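Local coordinates for thiazoline oxidase/subtilisin-like protease (Prochloron didemni, PDB 4H6X), which is a subtilisin-like protease of patellamide maturation that probably cleaves precursor peptides and joins their ends by transamidation into cyclic products, at residues E53-A65 with P130-V142. Numbering follows the deposited sequence.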
loop_
_atom_site.group_PDB
_atom_site.type_symbol
_atom_site.label_atom_id
_atom_site.label_comp_id
_atom_site.label_asym_id
_atom_site.label_seq_id
_atom_site.Cartn_x
_atom_site.Cartn_y
_atom_site.Cartn_z
ATOM N N GLU A 53 -11.035 -8.444 5.869
ATOM C CA GLU A 53 -12.219 -7.774 5.358
ATOM C C GLU A 53 -11.889 -7.182 3.988
ATOM O O GLU A 53 -11.762 -5.966 3.856
ATOM C CB GLU A 53 -12.676 -6.674 6.320
ATOM C CG GLU A 53 -13.917 -7.012 7.122
ATOM C CD GLU A 53 -15.161 -6.451 6.480
ATOM O OE1 GLU A 53 -15.470 -5.256 6.722
ATOM O OE2 GLU A 53 -15.825 -7.209 5.733
ATOM N N VAL A 54 -11.744 -8.048 2.980
ATOM C CA VAL A 54 -11.421 -7.614 1.616
ATOM C C VAL A 54 -12.593 -7.833 0.668
ATOM O O VAL A 54 -13.324 -8.811 0.799
ATOM C CB VAL A 54 -10.174 -8.329 1.039
ATOM C CG1 VAL A 54 -8.903 -7.849 1.722
ATOM C CG2 VAL A 54 -10.302 -9.853 1.103
ATOM N N SER A 55 -12.763 -6.938 -0.302
ATOM C CA SER A 55 -13.734 -7.168 -1.383
ATOM C C SER A 55 -13.291 -6.411 -2.630
ATOM O O SER A 55 -12.544 -5.428 -2.526
ATOM C CB SER A 55 -15.126 -6.705 -0.967
ATOM O OG SER A 55 -15.106 -5.316 -0.718
ATOM N N LYS A 56 -13.736 -6.877 -3.797
ATOM C CA LYS A 56 -13.395 -6.225 -5.060
ATOM C C LYS A 56 -14.560 -5.427 -5.615
ATOM O O LYS A 56 -15.687 -5.909 -5.644
ATOM C CB LYS A 56 -12.952 -7.242 -6.121
ATOM C CG LYS A 56 -11.718 -8.040 -5.748
ATOM C CD LYS A 56 -11.353 -9.008 -6.854
ATOM C CE LYS A 56 -10.442 -10.100 -6.329
ATOM N NZ LYS A 56 -9.892 -10.952 -7.428
ATOM N N VAL A 57 -14.268 -4.212 -6.070
ATOM C CA VAL A 57 -15.204 -3.435 -6.849
ATOM C C VAL A 57 -14.503 -3.104 -8.166
ATOM O O VAL A 57 -13.586 -2.286 -8.189
ATOM C CB VAL A 57 -15.668 -2.154 -6.095
ATOM C CG1 VAL A 57 -16.520 -1.271 -7.004
ATOM C CG2 VAL A 57 -16.455 -2.526 -4.838
ATOM N N PHE A 58 -14.914 -3.776 -9.241
ATOM C CA PHE A 58 -14.343 -3.568 -10.569
ATOM C C PHE A 58 -14.966 -2.329 -11.181
ATOM O O PHE A 58 -16.180 -2.196 -11.160
ATOM C CB PHE A 58 -14.593 -4.777 -11.493
ATOM C CG PHE A 58 -13.843 -6.002 -11.091
ATOM C CD1 PHE A 58 -12.600 -6.283 -11.647
ATOM C CD2 PHE A 58 -14.361 -6.870 -10.148
ATOM C CE1 PHE A 58 -11.896 -7.412 -11.260
ATOM C CE2 PHE A 58 -13.664 -7.996 -9.757
ATOM C CZ PHE A 58 -12.428 -8.265 -10.312
ATOM N N PRO A 59 -14.140 -1.421 -11.736
ATOM C CA PRO A 59 -14.699 -0.227 -12.388
ATOM C C PRO A 59 -15.702 -0.685 -13.450
ATOM O O PRO A 59 -15.337 -1.454 -14.344
ATOM C CB PRO A 59 -13.472 0.426 -13.042
ATOM C CG PRO A 59 -12.314 -0.073 -12.246
ATOM C CD PRO A 59 -12.676 -1.479 -11.853
ATOM N N TYR A 60 -16.949 -0.229 -13.346
ATOM C CA TYR A 60 -18.015 -0.724 -14.216
ATOM C C TYR A 60 -17.863 -0.267 -15.676
ATOM O O TYR A 60 -18.506 -0.822 -16.585
ATOM C CB TYR A 60 -19.366 -0.314 -13.650
ATOM C CG TYR A 60 -19.494 1.184 -13.409
ATOM C CD1 TYR A 60 -19.980 2.023 -14.401
ATOM C CD2 TYR A 60 -19.099 1.750 -12.199
ATOM C CE1 TYR A 60 -20.094 3.381 -14.195
ATOM C CE2 TYR A 60 -19.203 3.115 -11.975
ATOM C CZ TYR A 60 -19.707 3.920 -12.977
ATOM O OH TYR A 60 -19.793 5.260 -12.794
ATOM N N TRP A 61 -17.027 0.748 -15.886
ATOM C CA TRP A 61 -16.732 1.260 -17.225
ATOM C C TRP A 61 -15.631 0.484 -17.964
ATOM O O TRP A 61 -15.328 0.789 -19.120
ATOM C CB TRP A 61 -16.418 2.770 -17.184
ATOM C CG TRP A 61 -15.188 3.146 -16.371
ATOM C CD1 TRP A 61 -13.909 3.309 -16.836
ATOM C CD2 TRP A 61 -15.145 3.436 -14.967
ATOM N NE1 TRP A 61 -13.073 3.656 -15.801
ATOM C CE2 TRP A 61 -13.806 3.741 -14.643
ATOM C CE3 TRP A 61 -16.116 3.465 -13.946
ATOM C CZ2 TRP A 61 -13.402 4.070 -13.329
ATOM C CZ3 TRP A 61 -15.709 3.795 -12.624
ATOM C CH2 TRP A 61 -14.368 4.091 -12.343
ATOM N N HIS A 62 -15.052 -0.530 -17.317
ATOM C CA HIS A 62 -14.081 -1.421 -17.977
ATOM C C HIS A 62 -14.747 -2.629 -18.618
ATOM O O HIS A 62 -15.662 -3.207 -18.049
ATOM C CB HIS A 62 -13.031 -1.933 -16.980
ATOM C CG HIS A 62 -12.121 -0.869 -16.454
ATOM N ND1 HIS A 62 -11.295 -1.072 -15.369
ATOM C CD2 HIS A 62 -11.912 0.410 -16.853
ATOM C CE1 HIS A 62 -10.599 0.029 -15.137
ATOM N NE2 HIS A 62 -10.955 0.945 -16.022
ATOM N N GLU A 63 -14.284 -3.006 -19.805
ATOM C CA GLU A 63 -14.615 -4.317 -20.370
ATOM C C GLU A 63 -13.876 -5.368 -19.537
ATOM O O GLU A 63 -12.683 -5.210 -19.274
ATOM C CB GLU A 63 -14.196 -4.410 -21.839
ATOM C CG GLU A 63 -15.062 -3.617 -22.813
ATOM C CD GLU A 63 -16.493 -4.145 -22.939
ATOM O OE1 GLU A 63 -16.756 -5.326 -22.601
ATOM O OE2 GLU A 63 -17.363 -3.367 -23.388
ATOM N N PRO A 64 -14.583 -6.417 -19.075
ATOM C CA PRO A 64 -13.876 -7.445 -18.301
ATOM C C PRO A 64 -12.818 -8.166 -19.147
ATOM O O PRO A 64 -13.055 -8.454 -20.314
ATOM C CB PRO A 64 -14.999 -8.404 -17.894
ATOM C CG PRO A 64 -16.214 -7.539 -17.862
ATOM C CD PRO A 64 -16.044 -6.617 -19.037
ATOM N N ALA A 65 -11.649 -8.411 -18.575
ATOM C CA ALA A 65 -10.595 -9.117 -19.299
ATOM C C ALA A 65 -10.658 -10.611 -18.993
ATOM O O ALA A 65 -11.277 -11.028 -18.007
ATOM C CB ALA A 65 -9.228 -8.545 -18.956
ATOM N N PRO A 130 -4.204 -5.541 9.476
ATOM C CA PRO A 130 -5.064 -6.692 9.147
ATOM C C PRO A 130 -6.551 -6.530 9.502
ATOM O O PRO A 130 -7.384 -7.278 8.979
ATOM C CB PRO A 130 -4.453 -7.833 9.976
ATOM C CG PRO A 130 -3.774 -7.144 11.118
ATOM C CD PRO A 130 -3.184 -5.907 10.483
ATOM N N ASN A 131 -6.889 -5.575 10.368
ATOM C CA ASN A 131 -8.284 -5.433 10.807
ATOM C C ASN A 131 -9.089 -4.317 10.147
ATOM O O ASN A 131 -10.279 -4.171 10.424
ATOM C CB ASN A 131 -8.381 -5.318 12.340
ATOM C CG ASN A 131 -8.244 -6.662 13.042
ATOM O OD1 ASN A 131 -7.972 -6.721 14.245
ATOM N ND2 ASN A 131 -8.440 -7.746 12.300
ATOM N N CYS A 132 -8.445 -3.538 9.280
ATOM C CA CYS A 132 -9.155 -2.526 8.481
ATOM C C CYS A 132 -9.912 -3.161 7.339
ATOM O O CYS A 132 -9.600 -4.292 6.931
ATOM C CB CYS A 132 -8.175 -1.487 7.930
ATOM S SG CYS A 132 -7.427 -0.484 9.233
ATOM N N ARG A 133 -10.905 -2.434 6.828
ATOM C CA ARG A 133 -11.689 -2.861 5.668
ATOM C C ARG A 133 -10.928 -2.455 4.407
ATOM O O ARG A 133 -10.465 -1.314 4.285
ATOM C CB ARG A 133 -13.071 -2.195 5.696
ATOM C CG ARG A 133 -14.022 -2.576 4.565
ATOM C CD ARG A 133 -15.424 -2.056 4.862
ATOM N NE ARG A 133 -16.302 -2.127 3.697
ATOM C CZ ARG A 133 -16.659 -1.081 2.953
ATOM N NH1 ARG A 133 -16.227 0.141 3.249
ATOM N NH2 ARG A 133 -17.463 -1.255 1.912
ATOM N N VAL A 134 -10.765 -3.399 3.484
ATOM C CA VAL A 134 -10.049 -3.103 2.250
ATOM C C VAL A 134 -10.933 -3.401 1.048
ATOM O O VAL A 134 -11.542 -4.480 0.972
ATOM C CB VAL A 134 -8.729 -3.896 2.140
ATOM C CG1 VAL A 134 -8.176 -3.812 0.719
ATOM C CG2 VAL A 134 -7.704 -3.383 3.151
ATOM N N ILE A 135 -11.015 -2.427 0.140
ATOM C CA ILE A 135 -11.650 -2.617 -1.172
ATOM C C ILE A 135 -10.581 -2.522 -2.254
ATOM O O ILE A 135 -9.916 -1.488 -2.398
ATOM C CB ILE A 135 -12.748 -1.566 -1.452
ATOM C CG1 ILE A 135 -13.887 -1.700 -0.425
ATOM C CG2 ILE A 135 -13.275 -1.682 -2.900
ATOM C CD1 ILE A 135 -14.892 -0.547 -0.434
ATOM N N ASN A 136 -10.386 -3.617 -2.983
ATOM C CA ASN A 136 -9.572 -3.582 -4.186
ATOM C C ASN A 136 -10.406 -3.114 -5.374
ATOM O O ASN A 136 -11.508 -3.619 -5.606
ATOM C CB ASN A 136 -8.965 -4.961 -4.463
ATOM C CG ASN A 136 -7.752 -5.256 -3.590
ATOM O OD1 ASN A 136 -6.645 -4.770 -3.854
ATOM N ND2 ASN A 136 -7.944 -6.073 -2.573
ATOM N N MET A 137 -9.889 -2.146 -6.122
ATOM C CA MET A 137 -10.537 -1.709 -7.362
ATOM C C MET A 137 -9.599 -2.027 -8.536
ATOM O O MET A 137 -8.789 -1.175 -8.943
ATOM C CB MET A 137 -10.860 -0.213 -7.304
ATOM C CG MET A 137 -11.707 0.284 -8.474
ATOM S SD MET A 137 -11.869 2.088 -8.539
ATOM C CE MET A 137 -12.659 2.390 -6.969
ATOM N N PRO A 138 -9.674 -3.266 -9.066
ATOM C CA PRO A 138 -8.658 -3.694 -10.045
ATOM C C PRO A 138 -8.735 -2.923 -11.354
ATOM O O PRO A 138 -9.831 -2.627 -11.825
ATOM C CB PRO A 138 -9.013 -5.167 -10.299
ATOM C CG PRO A 138 -9.749 -5.587 -9.070
ATOM C CD PRO A 138 -10.573 -4.372 -8.707
ATOM N N GLN A 139 -7.570 -2.647 -11.939
ATOM C CA GLN A 139 -7.441 -1.843 -13.145
ATOM C C GLN A 139 -6.855 -2.627 -14.337
ATOM O O GLN A 139 -6.597 -2.049 -15.402
ATOM C CB GLN A 139 -6.530 -0.633 -12.864
ATOM C CG GLN A 139 -6.965 0.257 -11.699
ATOM C CD GLN A 139 -8.332 0.880 -11.925
ATOM O OE1 GLN A 139 -8.648 1.325 -13.031
ATOM N NE2 GLN A 139 -9.158 0.889 -10.891
ATOM N N ASP A 140 -6.619 -3.926 -14.176
ATOM C CA ASP A 140 -5.788 -4.633 -15.180
ATOM C C ASP A 140 -6.485 -4.800 -16.535
ATOM O O ASP A 140 -5.817 -4.984 -17.581
ATOM C CB ASP A 140 -5.255 -5.965 -14.645
ATOM C CG ASP A 140 -6.348 -6.968 -14.372
ATOM O OD1 ASP A 140 -7.267 -6.640 -13.572
ATOM O OD2 ASP A 140 -6.270 -8.088 -14.953
ATOM N N ALA A 141 -7.816 -4.705 -16.508
ATOM C CA ALA A 141 -8.632 -4.895 -17.697
ATOM C C ALA A 141 -8.422 -3.815 -18.747
ATOM O O ALA A 141 -8.548 -4.095 -19.941
ATOM C CB ALA A 141 -10.096 -5.032 -17.339
ATOM N N VAL A 142 -8.080 -2.595 -18.321
ATOM C CA VAL A 142 -7.664 -1.552 -19.285
ATOM C C VAL A 142 -6.420 -1.964 -20.086
ATOM O O VAL A 142 -6.026 -1.277 -21.030
ATOM C CB VAL A 142 -7.420 -0.152 -18.649
ATOM C CG1 VAL A 142 -8.657 0.345 -17.936
ATOM C CG2 VAL A 142 -6.204 -0.129 -17.726
HETATM O O HOH W 1 -9.583 -6.948 7.565
HETATM O O HOH W 2 -14.129 -4.849 1.835
HETATM O O HOH W 3 -10.250 -3.596 -14.548
#
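V54 and V134 sit opposite each other where strand 53-56 runs parallel to strand 133-138, the two axes 22° apart. Four backbone hydrogen bonds zip the strands: V134 N to E53 O, S55 N to V134 O, N136 N to S55 O and V57 N to N136 O. The first is nearly straight, 178° at the hydrogen. Beyond the strands the chain loops out through a type I turn, P59 to H62, and comes back so that A65 CB packs on A141 CB. On one face V54 and V134 lie side by side, and V118 of helix 101-118 touches both. K56 leaves this face extended beyond CG, and NZ makes a salt bridge to D41. N136, on the same face, hydrogen-bonds to Y44 and T114. On the other face S55 OG touches I135 CG1 at 3.8 Å and shares a water with V134 O. V57 crosses I135 at an angle, CG2 on CG2. Strand 53-56 is an edge strand of the central parallel sheet of the subtilase fold; strand 133-138 separates it from strand 34-39. Past the strands, P138 CD makes a CH-pi contact over the F58 ring face, 4.3 Å from the centroid. P59 CG meets M137 CG at 3.8 Å. V142 CG1 makes a CH-pi contact over one face of the H62 ring, 3.4 Å from its centroid, and P59 CB covers the opposite face. Q139 OE1 lies in the ring plane, 3.1 Å from H62 CE1. H62 NE2 hydrogen-bonds to N155, which also hydrogen-bonds to Q139 OE1. A water joins H62 ND1 and P138 O. A leucine in place of H62 would probably leave N155 short of a partner and this water less firmly held.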